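Local coordinates for protein 2-C-methyl-D-erythritol 2,4-cyclodiphosphate synthase (Thermus thermophilus, PDB 1IV3) that converts 4-diphosphocytidyl-2-C-methyl-D-erythritol 2-phosphate to 2-C-methyl-D-erythritol 2,4-cyclodiphosphate with release of CMP, a step of isoprenoid biosynthesis by the non-mevalonate pathway, at residues 95-100 / 128-133; 19-24 / 110-115; 41-46 / 144-149; 89-94 / 120-125. The protein carries 3 engineered substitutions. All coordinates share one frame; numbering follows the deposited sequence.

Contacts 1, 3 and 4 all reach the mixed five-strand sheet. Contact 4 takes the start of strand 91-99 and contact 1 its end, where it runs beside strand 127-132; their centres lie about 17 Å apart. Contact 3 lays helix 39-50 on the neighbouring strand 141-150, about 11 Å from contact 1 between centres. Contact 2, centred about 12 Å from contact 1, packs the 18-25 hairpin against helix 109-120. Along the chain, contacts 1 and 4 have alternating segments nested inside the loop closed by contact 3; those of contact 2 alternate with all three. Together they tie substrate- and metal-binding residues to one core, whose sheet also meets a second subunit.

Contact 1: 95-100 / 128-133; sequences SLVLTL and GLTFKT
With chi1 of Leu129 at 172° its CG swings away from the backbone N, and CD1 reaches across to Leu98, whose own CG turns to the N side (chi1 -51°). The two strands are parallel neighbours of a beta-alpha-beta unit, joined through helix 109-120. Leu129 CD1 lies 3.8 Å from Leu98 CG and also meets Leu96 CG, so one methyl serves two leucines; Leu112 and Val113 of the helix pack on Leu129. Leu98 CD1 approaches the Phe131 ring obliquely.

Five backbone hydrogen bonds zip the pair, from Leu96 N to Gly128 O (2.7 Å) through to Leu100 N to Lys132 O (2.9 Å). The last reaches Leu100, which with Phe131, Lys132 and Thr133 belongs to the substrate-binding site.

On the other face, that of Val97, Thr130 and Lys132, Val97 CG1 touches Lys132 CG at 3.8 Å, while the lysine chain bends away to give NZ to Asp8 of the second subunit. Ser95 OG likewise bonds to Ser50 of that subunit. Beside Val97, a water lies 2.8 Å from Leu96 O and 2.9 Å from Thr130 OG1, bridging the strands.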
loop_
_atom_site.group_PDB
_atom_site.type_symbol
_atom_site.label_atom_id
_atom_site.label_comp_id
_atom_site.label_asym_id
_atom_site.label_seq_id
_atom_site.Cartn_x
_atom_site.Cartn_y
_atom_site.Cartn_z
ATOM N N SER A 95 -7.518 8.181 -2.162
ATOM C CA SER A 95 -8.083 6.880 -1.844
ATOM C C SER A 95 -7.267 6.305 -0.703
ATOM O O SER A 95 -6.050 6.186 -0.873
ATOM C CB SER A 95 -8.027 5.951 -3.062
ATOM O OG SER A 95 -8.625 4.702 -2.723
ATOM N N LEU A 96 -7.906 5.999 0.427
ATOM C CA LEU A 96 -7.077 5.503 1.528
ATOM C C LEU A 96 -7.804 4.462 2.363
ATOM O O LEU A 96 -9.029 4.419 2.353
ATOM C CB LEU A 96 -6.654 6.647 2.444
ATOM C CG LEU A 96 -7.779 7.295 3.250
ATOM C CD1 LEU A 96 -7.224 8.099 4.421
ATOM C CD2 LEU A 96 -8.604 8.219 2.362
ATOM N N VAL A 97 -6.977 3.681 3.060
ATOM C CA VAL A 97 -7.498 2.645 3.938
ATOM C C VAL A 97 -7.035 2.922 5.366
ATOM O O VAL A 97 -5.850 3.154 5.601
ATOM C CB VAL A 97 -6.973 1.253 3.555
ATOM C CG1 VAL A 97 -7.575 0.157 4.408
ATOM C CG2 VAL A 97 -7.267 0.984 2.073
ATOM N N LEU A 98 -8.000 2.869 6.271
ATOM C CA LEU A 98 -7.724 2.919 7.689
ATOM C C LEU A 98 -7.954 1.532 8.300
ATOM O O LEU A 98 -9.017 0.950 8.074
ATOM C CB LEU A 98 -8.619 3.910 8.406
ATOM C CG LEU A 98 -8.654 5.295 7.775
ATOM C CD1 LEU A 98 -9.454 6.226 8.691
ATOM C CD2 LEU A 98 -7.255 5.832 7.529
ATOM N N THR A 99 -6.940 1.103 9.048
ATOM C CA THR A 99 -6.979 -0.212 9.676
ATOM C C THR A 99 -6.811 -0.082 11.177
ATOM O O THR A 99 -5.847 0.521 11.663
ATOM C CB THR A 99 -5.864 -1.108 9.103
ATOM O OG1 THR A 99 -6.012 -1.197 7.679
ATOM C CG2 THR A 99 -5.973 -2.509 9.658
ATOM N N LEU A 100 -7.763 -0.627 11.915
ATOM C CA LEU A 100 -7.696 -0.661 13.381
ATOM C C LEU A 100 -8.779 -1.605 13.900
ATOM O O LEU A 100 -9.837 -1.749 13.275
ATOM C CB LEU A 100 -7.827 0.734 13.980
ATOM C CG LEU A 100 -9.204 1.397 14.020
ATOM C CD1 LEU A 100 -9.134 2.778 14.673
ATOM C CD2 LEU A 100 -9.797 1.516 12.632
ATOM N N GLY A 128 -12.032 8.318 -1.537
ATOM C CA GLY A 128 -12.251 6.883 -1.409
ATOM C C GLY A 128 -11.732 6.407 -0.060
ATOM O O GLY A 128 -10.552 6.116 0.051
ATOM N N LEU A 129 -12.593 6.360 0.942
ATOM C CA LEU A 129 -12.202 5.977 2.289
ATOM C C LEU A 129 -12.731 4.580 2.579
ATOM O O LEU A 129 -13.946 4.386 2.443
ATOM C CB LEU A 129 -12.761 7.017 3.266
ATOM C CG LEU A 129 -12.604 6.687 4.752
ATOM C CD1 LEU A 129 -11.149 6.471 5.138
ATOM C CD2 LEU A 129 -13.210 7.809 5.612
ATOM N N THR A 130 -11.879 3.611 2.922
ATOM C CA THR A 130 -12.403 2.302 3.317
ATOM C C THR A 130 -11.826 1.946 4.685
ATOM O O THR A 130 -10.756 2.451 5.036
ATOM C CB THR A 130 -12.045 1.176 2.327
ATOM O OG1 THR A 130 -10.615 1.092 2.208
ATOM C CG2 THR A 130 -12.579 1.492 0.944
ATOM N N PHE A 131 -12.515 1.079 5.427
ATOM C CA PHE A 131 -12.182 0.726 6.797
ATOM C C PHE A 131 -11.937 -0.771 6.923
ATOM O O PHE A 131 -12.705 -1.535 6.321
ATOM C CB PHE A 131 -13.337 1.088 7.749
ATOM C CG PHE A 131 -13.799 2.525 7.704
ATOM C CD1 PHE A 131 -12.930 3.588 7.595
ATOM C CD2 PHE A 131 -15.161 2.800 7.774
ATOM C CE1 PHE A 131 -13.417 4.879 7.571
ATOM C CE2 PHE A 131 -15.650 4.078 7.753
ATOM C CZ PHE A 131 -14.771 5.148 7.648
ATOM N N LYS A 132 -10.919 -1.120 7.680
ATOM C CA LYS A 132 -10.573 -2.502 7.933
ATOM C C LYS A 132 -10.171 -2.655 9.405
ATOM O O LYS A 132 -9.770 -1.705 10.066
ATOM C CB LYS A 132 -9.405 -3.006 7.086
ATOM C CG LYS A 132 -9.555 -2.802 5.599
ATOM C CD LYS A 132 -10.568 -3.724 4.952
ATOM C CE LYS A 132 -10.320 -5.188 5.288
ATOM N NZ LYS A 132 -11.368 -6.045 4.655
ATOM N N THR A 133 -10.268 -3.909 9.857
ATOM C CA THR A 133 -9.634 -4.280 11.110
ATOM C C THR A 133 -8.395 -5.114 10.770
ATOM O O THR A 133 -8.286 -5.548 9.625
ATOM C CB THR A 133 -10.504 -5.132 12.040
ATOM O OG1 THR A 133 -10.462 -6.476 11.527
ATOM C CG2 THR A 133 -11.948 -4.681 12.011
HETATM O O HOH W 1 -9.712 2.900 0.121
#

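Contact 2: 19-24 / 110-115; sequences YLCGLL and KALVDS
Leu23 reaches from the hairpin to the helix, and its side chain can be followed outward. CB heads for helix 109-120, and chi1 of -51° sets CG beside the backbone N, 4.0 Å from Ser115 OG. There the chain forks. CD1 runs to the Ala111 turn, 3.5 Å from Ala111 O and 3.7 Å from Ala111 CB, and also approaches Leu112 CD2. Leu23 CD2 takes the other direction and lies 3.6 Å from Ser115 OG, so the fork straddles one turn of the helix.

Next to it is the polar link. Ser115 OG donates to Cys21 O at 2.7 Å, nearly in line with the carbonyl bond (C=O...O angle 165°). Leu112 fills the inner side: its CD2 presses on Cys21 CB at 3.5 Å, tighter than usual for two carbons, and comes within 3.3 Å of Leu20 O. Trimming Leu23 to an alanine would probably open a gap over Ala111 and strip the apolar cover from one side of the Ser115 hydroxyl.

Asp38 accepts hydrogen bonds from the backbone N-H groups of Cys21 and Gly22 in the turn. Leu112 also packs on Leu129 and Phe131, so this one side chain joins the hairpin to strand 127-132. The whole is a tight two-residue beta hairpin, closed by a type I' turn from Leu20 to Leu23 and docked against a helix.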
loop_
_atom_site.group_PDB
_atom_site.type_symbol
_atom_site.label_atom_id
_atom_site.label_comp_id
_atom_site.label_asym_id
_atom_site.label_seq_id
_atom_site.Cartn_x
_atom_site.Cartn_y
_atom_site.Cartn_z
ATOM N N TYR A 19 -8.094 10.744 17.042
ATOM C CA TYR A 19 -8.354 11.668 15.950
ATOM C C TYR A 19 -8.154 10.992 14.605
ATOM O O TYR A 19 -7.106 10.359 14.409
ATOM C CB TYR A 19 -7.393 12.875 16.013
ATOM C CG TYR A 19 -7.682 13.677 17.262
ATOM C CD1 TYR A 19 -8.797 14.511 17.221
ATOM C CD2 TYR A 19 -6.894 13.600 18.393
ATOM C CE1 TYR A 19 -9.121 15.273 18.324
ATOM C CE2 TYR A 19 -7.214 14.368 19.520
ATOM C CZ TYR A 19 -8.331 15.186 19.450
ATOM O OH TYR A 19 -8.697 15.971 20.525
ATOM N N LEU A 20 -9.123 11.144 13.696
ATOM C CA LEU A 20 -8.977 10.518 12.376
ATOM C C LEU A 20 -9.646 11.410 11.344
ATOM O O LEU A 20 -10.768 11.873 11.551
ATOM C CB LEU A 20 -9.551 9.103 12.307
ATOM C CG LEU A 20 -8.705 8.001 12.950
ATOM C CD1 LEU A 20 -9.488 6.695 13.064
ATOM C CD2 LEU A 20 -7.416 7.743 12.185
ATOM N N CYS A 21 -8.917 11.663 10.262
ATOM C CA CYS A 21 -9.486 12.504 9.219
ATOM C C CYS A 21 -9.854 13.896 9.713
ATOM O O CYS A 21 -10.722 14.548 9.132
ATOM C CB CYS A 21 -10.751 11.844 8.634
ATOM S SG CYS A 21 -10.405 10.283 7.776
ATOM N N GLY A 22 -9.199 14.351 10.767
ATOM C CA GLY A 22 -9.371 15.693 11.292
ATOM C C GLY A 22 -10.427 15.742 12.371
ATOM O O GLY A 22 -10.604 16.816 12.953
ATOM N N LEU A 23 -11.109 14.631 12.648
ATOM C CA LEU A 23 -12.151 14.644 13.671
ATOM C C LEU A 23 -11.819 13.867 14.939
ATOM O O LEU A 23 -11.095 12.857 14.915
ATOM C CB LEU A 23 -13.404 13.972 13.108
ATOM C CG LEU A 23 -13.912 14.460 11.758
ATOM C CD1 LEU A 23 -15.190 13.701 11.408
ATOM C CD2 LEU A 23 -14.119 15.971 11.776
ATOM N N LEU A 24 -12.413 14.319 16.043
ATOM C CA LEU A 24 -12.430 13.537 17.275
ATOM C C LEU A 24 -13.347 12.324 17.157
ATOM O O LEU A 24 -14.533 12.432 16.884
ATOM C CB LEU A 24 -12.873 14.427 18.446
ATOM C CG LEU A 24 -12.175 14.207 19.791
ATOM C CD1 LEU A 24 -13.062 14.698 20.931
ATOM C CD2 LEU A 24 -11.779 12.765 20.020
ATOM N N LYS A 110 -19.943 8.981 7.329
ATOM C CA LYS A 110 -20.355 10.222 6.669
ATOM C C LYS A 110 -19.504 11.401 7.142
ATOM O O LYS A 110 -18.994 12.177 6.322
ATOM C CB LYS A 110 -21.834 10.511 6.930
ATOM C CG LYS A 110 -22.296 11.740 6.164
ATOM C CD LYS A 110 -23.762 12.078 6.418
ATOM C CE LYS A 110 -23.984 13.568 6.157
ATOM N NZ LYS A 110 -23.517 13.964 4.796
ATOM N N ALA A 111 -19.371 11.515 8.463
ATOM C CA ALA A 111 -18.596 12.628 9.008
ATOM C C ALA A 111 -17.148 12.584 8.524
ATOM O O ALA A 111 -16.568 13.601 8.166
ATOM C CB ALA A 111 -18.627 12.585 10.526
ATOM N N LEU A 112 -16.520 11.414 8.532
ATOM C CA LEU A 112 -15.116 11.293 8.113
ATOM C C LEU A 112 -14.926 11.685 6.656
ATOM O O LEU A 112 -14.060 12.479 6.262
ATOM C CB LEU A 112 -14.662 9.853 8.332
ATOM C CG LEU A 112 -14.520 9.471 9.810
ATOM C CD1 LEU A 112 -14.429 7.968 10.052
ATOM C CD2 LEU A 112 -13.287 10.201 10.330
ATOM N N VAL A 113 -15.791 11.110 5.811
ATOM C CA VAL A 113 -15.708 11.468 4.390
ATOM C C VAL A 113 -15.999 12.942 4.158
ATOM O O VAL A 113 -15.349 13.622 3.358
ATOM C CB VAL A 113 -16.661 10.611 3.550
ATOM C CG1 VAL A 113 -16.704 11.094 2.111
ATOM C CG2 VAL A 113 -16.191 9.159 3.665
ATOM N N ASP A 114 -16.993 13.473 4.860
ATOM C CA ASP A 114 -17.300 14.892 4.691
ATOM C C ASP A 114 -16.089 15.741 5.068
ATOM O O ASP A 114 -15.817 16.745 4.459
ATOM C CB ASP A 114 -18.456 15.302 5.595
ATOM C CG ASP A 114 -19.817 14.871 5.075
ATOM O OD1 ASP A 114 -19.907 14.362 3.943
ATOM O OD2 ASP A 114 -20.773 15.088 5.850
ATOM N N SER A 115 -15.388 15.336 6.121
ATOM C CA SER A 115 -14.245 16.138 6.588
ATOM C C SER A 115 -13.161 16.088 5.538
ATOM O O SER A 115 -12.577 17.085 5.132
ATOM C CB SER A 115 -13.813 15.613 7.953
ATOM O OG SER A 115 -12.691 16.286 8.468
#

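Contact 3: 41-46 / 144-149; sequences MHALTD and ARAVVL. Engineered in segment 41-46: Met41 (natural residue Leu). With MG (magnesium ion), chain G.
Ala43 and Ala144 meet methyl to methyl, CB to CB at 3.9 Å, each pointing its CB at the opposite element. Two residues along the strand, Ala146 also faces the helix. Its CB lies 4.2 Å from Ala43 CB and 3.8 Å from Leu44 CD2, so it is shared between two successive helix residues. Leu44 starts off along the flank of the helix, but its end turns in to the strand: chi1 of -72° places CG beside the backbone N, and Leu44 CD2 then spans Ala146 and reaches Val148 CG1 at 4.3 Å. Alanine methyls meet at the Ala144 end, leucine and valine branches at the Val148 end.

The short alanine side chains are consistent with the close approach of the two axes, 7.2 Å. These run in roughly the same sense, 33° apart, as a helix packed on the face of a sheet. Leu98 and Leu96 of strand 91-99 continue that face beside Ala144 and Ala146, and Leu116 and Met120 of helix 109-120 pack on Leu44 as well.

His42, next to Ala43, turns its imidazole away from the strand and binds magnesium through ND1 at 2.0 Å; Asp8, His10 and a water also bind the metal, and Ser73 bonds to NE2. With no hydrogen bond between them, these two segments meet through apolar packing, which probably contributes to positioning the helix that carries His42.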
loop_
_atom_site.group_PDB
_atom_site.type_symbol
_atom_site.label_atom_id
_atom_site.label_comp_id
_atom_site.label_asym_id
_atom_site.label_seq_id
_atom_site.Cartn_x
_atom_site.Cartn_y
_atom_site.Cartn_z
ATOM N N MET A 41 -4.692 11.786 8.320
ATOM C CA MET A 41 -4.082 13.051 7.931
ATOM C C MET A 41 -2.608 12.849 7.594
ATOM O O MET A 41 -2.107 13.387 6.605
ATOM C CB MET A 41 -4.180 14.106 9.033
ATOM C CG MET A 41 -5.530 14.746 9.267
ATOM S SD MET A 41 -6.112 15.882 7.986
ATOM C CE MET A 41 -7.233 14.868 7.105
ATOM N N HIS A 42 -1.868 12.087 8.403
ATOM C CA HIS A 42 -0.431 11.968 8.135
ATOM C C HIS A 42 -0.136 11.247 6.823
ATOM O O HIS A 42 0.718 11.696 6.058
ATOM C CB HIS A 42 0.270 11.223 9.269
ATOM C CG HIS A 42 0.314 12.051 10.508
ATOM N ND1 HIS A 42 0.848 11.625 11.694
ATOM C CD2 HIS A 42 -0.128 13.323 10.714
ATOM C CE1 HIS A 42 0.742 12.586 12.601
ATOM N NE2 HIS A 42 0.150 13.626 12.030
ATOM N N ALA A 43 -0.885 10.173 6.593
ATOM C CA ALA A 43 -0.631 9.424 5.348
ATOM C C ALA A 43 -1.012 10.232 4.115
ATOM O O ALA A 43 -0.326 10.171 3.093
ATOM C CB ALA A 43 -1.391 8.102 5.379
ATOM N N LEU A 44 -2.109 11.000 4.178
ATOM C CA LEU A 44 -2.500 11.858 3.057
ATOM C C LEU A 44 -1.454 12.937 2.831
ATOM O O LEU A 44 -1.115 13.281 1.699
ATOM C CB LEU A 44 -3.871 12.518 3.321
ATOM C CG LEU A 44 -5.051 11.545 3.234
ATOM C CD1 LEU A 44 -6.327 12.121 3.834
ATOM C CD2 LEU A 44 -5.257 11.139 1.776
ATOM N N THR A 45 -0.929 13.487 3.931
ATOM C CA THR A 45 0.048 14.580 3.798
ATOM C C THR A 45 1.339 14.064 3.152
ATOM O O THR A 45 1.902 14.662 2.220
ATOM C CB THR A 45 0.353 15.205 5.167
ATOM O OG1 THR A 45 -0.837 15.722 5.786
ATOM C CG2 THR A 45 1.282 16.410 5.016
ATOM N N ASP A 46 1.820 12.924 3.657
ATOM C CA ASP A 46 2.997 12.308 3.038
ATOM C C ASP A 46 2.738 11.986 1.562
ATOM O O ASP A 46 3.618 12.176 0.722
ATOM C CB ASP A 46 3.435 11.045 3.772
ATOM C CG ASP A 46 4.397 11.284 4.922
ATOM O OD1 ASP A 46 4.893 12.425 5.056
ATOM O OD2 ASP A 46 4.693 10.336 5.688
ATOM N N ALA A 144 -2.759 3.738 8.447
ATOM C CA ALA A 144 -3.392 4.344 7.283
ATOM C C ALA A 144 -2.454 4.181 6.098
ATOM O O ALA A 144 -1.246 4.326 6.293
ATOM C CB ALA A 144 -3.689 5.827 7.478
ATOM N N ARG A 145 -3.009 3.914 4.921
ATOM C CA ARG A 145 -2.224 3.977 3.686
ATOM C C ARG A 145 -3.061 4.704 2.652
ATOM O O ARG A 145 -4.275 4.461 2.579
ATOM C CB ARG A 145 -1.814 2.582 3.209
ATOM C CG ARG A 145 -1.077 1.791 4.292
ATOM C CD ARG A 145 -0.532 0.471 3.740
ATOM N NE ARG A 145 0.386 -0.107 4.734
ATOM C CZ ARG A 145 -0.101 -0.869 5.708
ATOM N NH1 ARG A 145 -1.404 -1.106 5.749
ATOM N NH2 ARG A 145 0.724 -1.385 6.605
ATOM N N ALA A 146 -2.414 5.608 1.912
ATOM C CA ALA A 146 -3.134 6.508 1.032
ATOM C C ALA A 146 -2.454 6.656 -0.331
ATOM O O ALA A 146 -1.225 6.715 -0.345
ATOM C CB ALA A 146 -3.263 7.916 1.628
ATOM N N VAL A 147 -3.269 6.747 -1.383
ATOM C CA VAL A 147 -2.759 7.135 -2.712
ATOM C C VAL A 147 -3.467 8.417 -3.122
ATOM O O VAL A 147 -4.694 8.545 -2.937
ATOM C CB VAL A 147 -2.988 6.044 -3.773
ATOM C CG1 VAL A 147 -2.316 6.343 -5.091
ATOM C CG2 VAL A 147 -2.457 4.700 -3.270
ATOM N N VAL A 148 -2.730 9.367 -3.661
ATOM C CA VAL A 148 -3.411 10.557 -4.193
ATOM C C VAL A 148 -3.088 10.664 -5.679
ATOM O O VAL A 148 -2.045 10.198 -6.180
ATOM C CB VAL A 148 -3.006 11.861 -3.480
ATOM C CG1 VAL A 148 -3.443 11.862 -2.024
ATOM C CG2 VAL A 148 -1.502 12.057 -3.594
ATOM N N LEU A 149 -4.022 11.293 -6.386
ATOM C CA LEU A 149 -3.840 11.487 -7.829
ATOM C C LEU A 149 -4.007 12.974 -8.113
ATOM O O LEU A 149 -4.957 13.566 -7.582
ATOM C CB LEU A 149 -4.853 10.629 -8.563
ATOM C CG LEU A 149 -4.844 10.617 -10.088
ATOM C CD1 LEU A 149 -3.551 10.015 -10.609
ATOM C CD2 LEU A 149 -6.076 9.867 -10.601
HETATM MG MG MG G . 1.474 9.863 12.285
HETATM O O HOH W 2 3.768 10.259 12.429
#

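Contact 4: 89-94 / 120-125; sequences AKLLQA and MRLPQD. Engineered in segment 120-125: Met120 (natural residue Leu).
Leu122 and Leu91 make the main apolar contact, side chains crossing at about a right angle with Leu91 CG 4.0 Å from Leu122 CD1. The same methyl lies 3.9 Å from Gln93 CA and as far from Ala94 N, tucking against the backbone beside the bulge of strand 91-99. Met120, an engineered residue, adds a second apolar patch: its CG meets Leu91 CD2 at 4.0 Å, and because the chain bends at its last torsion (chi3 -49°) the CE methyl folds onto Ala94 CB at 3.8 Å. Leu44 of helix 39-50 touches both Met120 and Ala94.

Contacts between methyl and carbonyl form another group. Leu122 CD2 sits 3.5 Å from Leu91 O and 3.5 Å from Leu92 O. Leu92 O belongs to the classic beta bulge, where Leu92 and Gln93 both face Leu149, and Leu91 O comes just before it. Replacing Leu122 by an alanine would probably open a gap beside this bulge, leaving Leu91 CG and the two carbonyls without their methyl neighbours.

Several polar groups have partners beyond the two segments. Ser117 OG holds Leu122 O, Arg121 pairs with Glu85, and Asp125 forms a salt bridge to Arg2 of the second subunit. Arg121, with positive phi, is the first residue to leave the helical conformation, and Leu122 after it points toward the strand.

No hydrogen bond joins the two segments, so what seats the loop after helix 109-120 on the start of strand 91-99 is chiefly the fit of apolar side chains, with charges kept to its margins.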
loop_
_atom_site.group_PDB
_atom_site.type_symbol
_atom_site.label_atom_id
_atom_site.label_comp_id
_atom_site.label_asym_id
_atom_site.label_seq_id
_atom_site.Cartn_x
_atom_site.Cartn_y
_atom_site.Cartn_z
ATOM N N ALA A 89 0.065 21.909 -9.062
ATOM C CA ALA A 89 -0.790 20.724 -8.956
ATOM C C ALA A 89 -2.259 21.055 -8.780
ATOM O O ALA A 89 -2.640 22.064 -8.171
ATOM C CB ALA A 89 -0.299 19.933 -7.752
ATOM N N LYS A 90 -3.114 20.191 -9.316
ATOM C CA LYS A 90 -4.540 20.195 -9.071
ATOM C C LYS A 90 -4.899 18.821 -8.471
ATOM O O LYS A 90 -4.944 17.830 -9.196
ATOM C CB LYS A 90 -5.412 20.371 -10.304
ATOM C CG LYS A 90 -5.878 21.757 -10.647
ATOM C CD LYS A 90 -4.788 22.809 -10.674
ATOM C CE LYS A 90 -5.394 24.212 -10.643
ATOM N NZ LYS A 90 -4.651 25.148 -11.531
ATOM N N LEU A 91 -5.135 18.773 -7.172
ATOM C CA LEU A 91 -5.534 17.480 -6.610
ATOM C C LEU A 91 -6.801 16.985 -7.286
ATOM O O LEU A 91 -7.732 17.769 -7.478
ATOM C CB LEU A 91 -5.732 17.647 -5.112
ATOM C CG LEU A 91 -5.985 16.408 -4.264
ATOM C CD1 LEU A 91 -4.996 15.273 -4.534
ATOM C CD2 LEU A 91 -5.931 16.842 -2.793
ATOM N N LEU A 92 -6.849 15.709 -7.656
ATOM C CA LEU A 92 -8.009 15.102 -8.289
ATOM C C LEU A 92 -8.706 14.059 -7.433
ATOM O O LEU A 92 -9.923 13.928 -7.450
ATOM C CB LEU A 92 -7.631 14.412 -9.618
ATOM C CG LEU A 92 -8.819 13.730 -10.310
ATOM C CD1 LEU A 92 -9.929 14.702 -10.674
ATOM C CD2 LEU A 92 -8.355 13.005 -11.567
ATOM N N GLN A 93 -7.905 13.270 -6.691
ATOM C CA GLN A 93 -8.531 12.155 -5.983
ATOM C C GLN A 93 -7.710 11.697 -4.794
ATOM O O GLN A 93 -6.467 11.785 -4.907
ATOM C CB GLN A 93 -8.681 10.959 -6.953
ATOM C CG GLN A 93 -9.543 9.847 -6.350
ATOM C CD GLN A 93 -10.162 8.912 -7.381
ATOM O OE1 GLN A 93 -11.142 8.201 -7.094
ATOM N NE2 GLN A 93 -9.544 8.914 -8.556
ATOM N N ALA A 94 -8.351 11.213 -3.730
ATOM C CA ALA A 94 -7.590 10.571 -2.651
ATOM C C ALA A 94 -8.289 9.263 -2.290
ATOM O O ALA A 94 -9.504 9.255 -2.137
ATOM C CB ALA A 94 -7.438 11.477 -1.430
ATOM N N MET A 120 -9.800 18.745 1.640
ATOM C CA MET A 120 -9.015 18.590 0.421
ATOM C C MET A 120 -9.733 19.229 -0.755
ATOM O O MET A 120 -9.230 19.231 -1.875
ATOM C CB MET A 120 -8.720 17.091 0.202
ATOM C CG MET A 120 -7.443 16.617 0.883
ATOM S SD MET A 120 -7.054 14.850 0.682
ATOM C CE MET A 120 -8.537 14.125 1.096
ATOM N N ARG A 121 -10.918 19.775 -0.476
ATOM C CA ARG A 121 -11.746 20.424 -1.479
ATOM C C ARG A 121 -11.986 19.485 -2.655
ATOM O O ARG A 121 -11.824 19.848 -3.829
ATOM C CB ARG A 121 -11.089 21.723 -1.962
ATOM C CG ARG A 121 -10.887 22.732 -0.820
ATOM C CD ARG A 121 -10.550 24.088 -1.468
ATOM N NE ARG A 121 -9.146 24.100 -1.876
ATOM C CZ ARG A 121 -8.658 23.663 -3.032
ATOM N NH1 ARG A 121 -9.435 23.141 -3.971
ATOM N NH2 ARG A 121 -7.352 23.739 -3.273
ATOM N N LEU A 122 -12.381 18.250 -2.325
ATOM C CA LEU A 122 -12.664 17.316 -3.410
ATOM C C LEU A 122 -14.115 16.874 -3.320
ATOM O O LEU A 122 -14.661 16.800 -2.218
ATOM C CB LEU A 122 -11.761 16.086 -3.300
ATOM C CG LEU A 122 -10.296 16.192 -3.705
ATOM C CD1 LEU A 122 -9.603 14.852 -3.420
ATOM C CD2 LEU A 122 -10.146 16.590 -5.162
ATOM N N PRO A 123 -14.746 16.544 -4.437
ATOM C CA PRO A 123 -16.132 16.072 -4.355
ATOM C C PRO A 123 -16.166 14.734 -3.638
ATOM O O PRO A 123 -15.142 14.059 -3.608
ATOM C CB PRO A 123 -16.525 15.903 -5.826
ATOM C CG PRO A 123 -15.224 15.708 -6.537
ATOM C CD PRO A 123 -14.228 16.579 -5.805
ATOM N N GLN A 124 -17.314 14.338 -3.101
ATOM C CA GLN A 124 -17.398 13.111 -2.314
ATOM C C GLN A 124 -17.054 11.862 -3.108
ATOM O O GLN A 124 -16.495 10.916 -2.529
ATOM C CB GLN A 124 -18.804 12.999 -1.680
ATOM C CG GLN A 124 -19.138 14.208 -0.824
ATOM C CD GLN A 124 -19.372 13.944 0.646
ATOM O OE1 GLN A 124 -19.707 12.837 1.049
ATOM N NE2 GLN A 124 -19.220 14.965 1.484
ATOM N N ASP A 125 -17.333 11.832 -4.410
ATOM C CA ASP A 125 -17.014 10.613 -5.168
ATOM C C ASP A 125 -15.531 10.474 -5.502
ATOM O O ASP A 125 -15.033 9.482 -6.044
ATOM C CB ASP A 125 -17.853 10.630 -6.457
ATOM C CG ASP A 125 -17.345 11.758 -7.347
ATOM O OD1 ASP A 125 -16.517 11.502 -8.242
ATOM O OD2 ASP A 125 -17.775 12.901 -7.097
#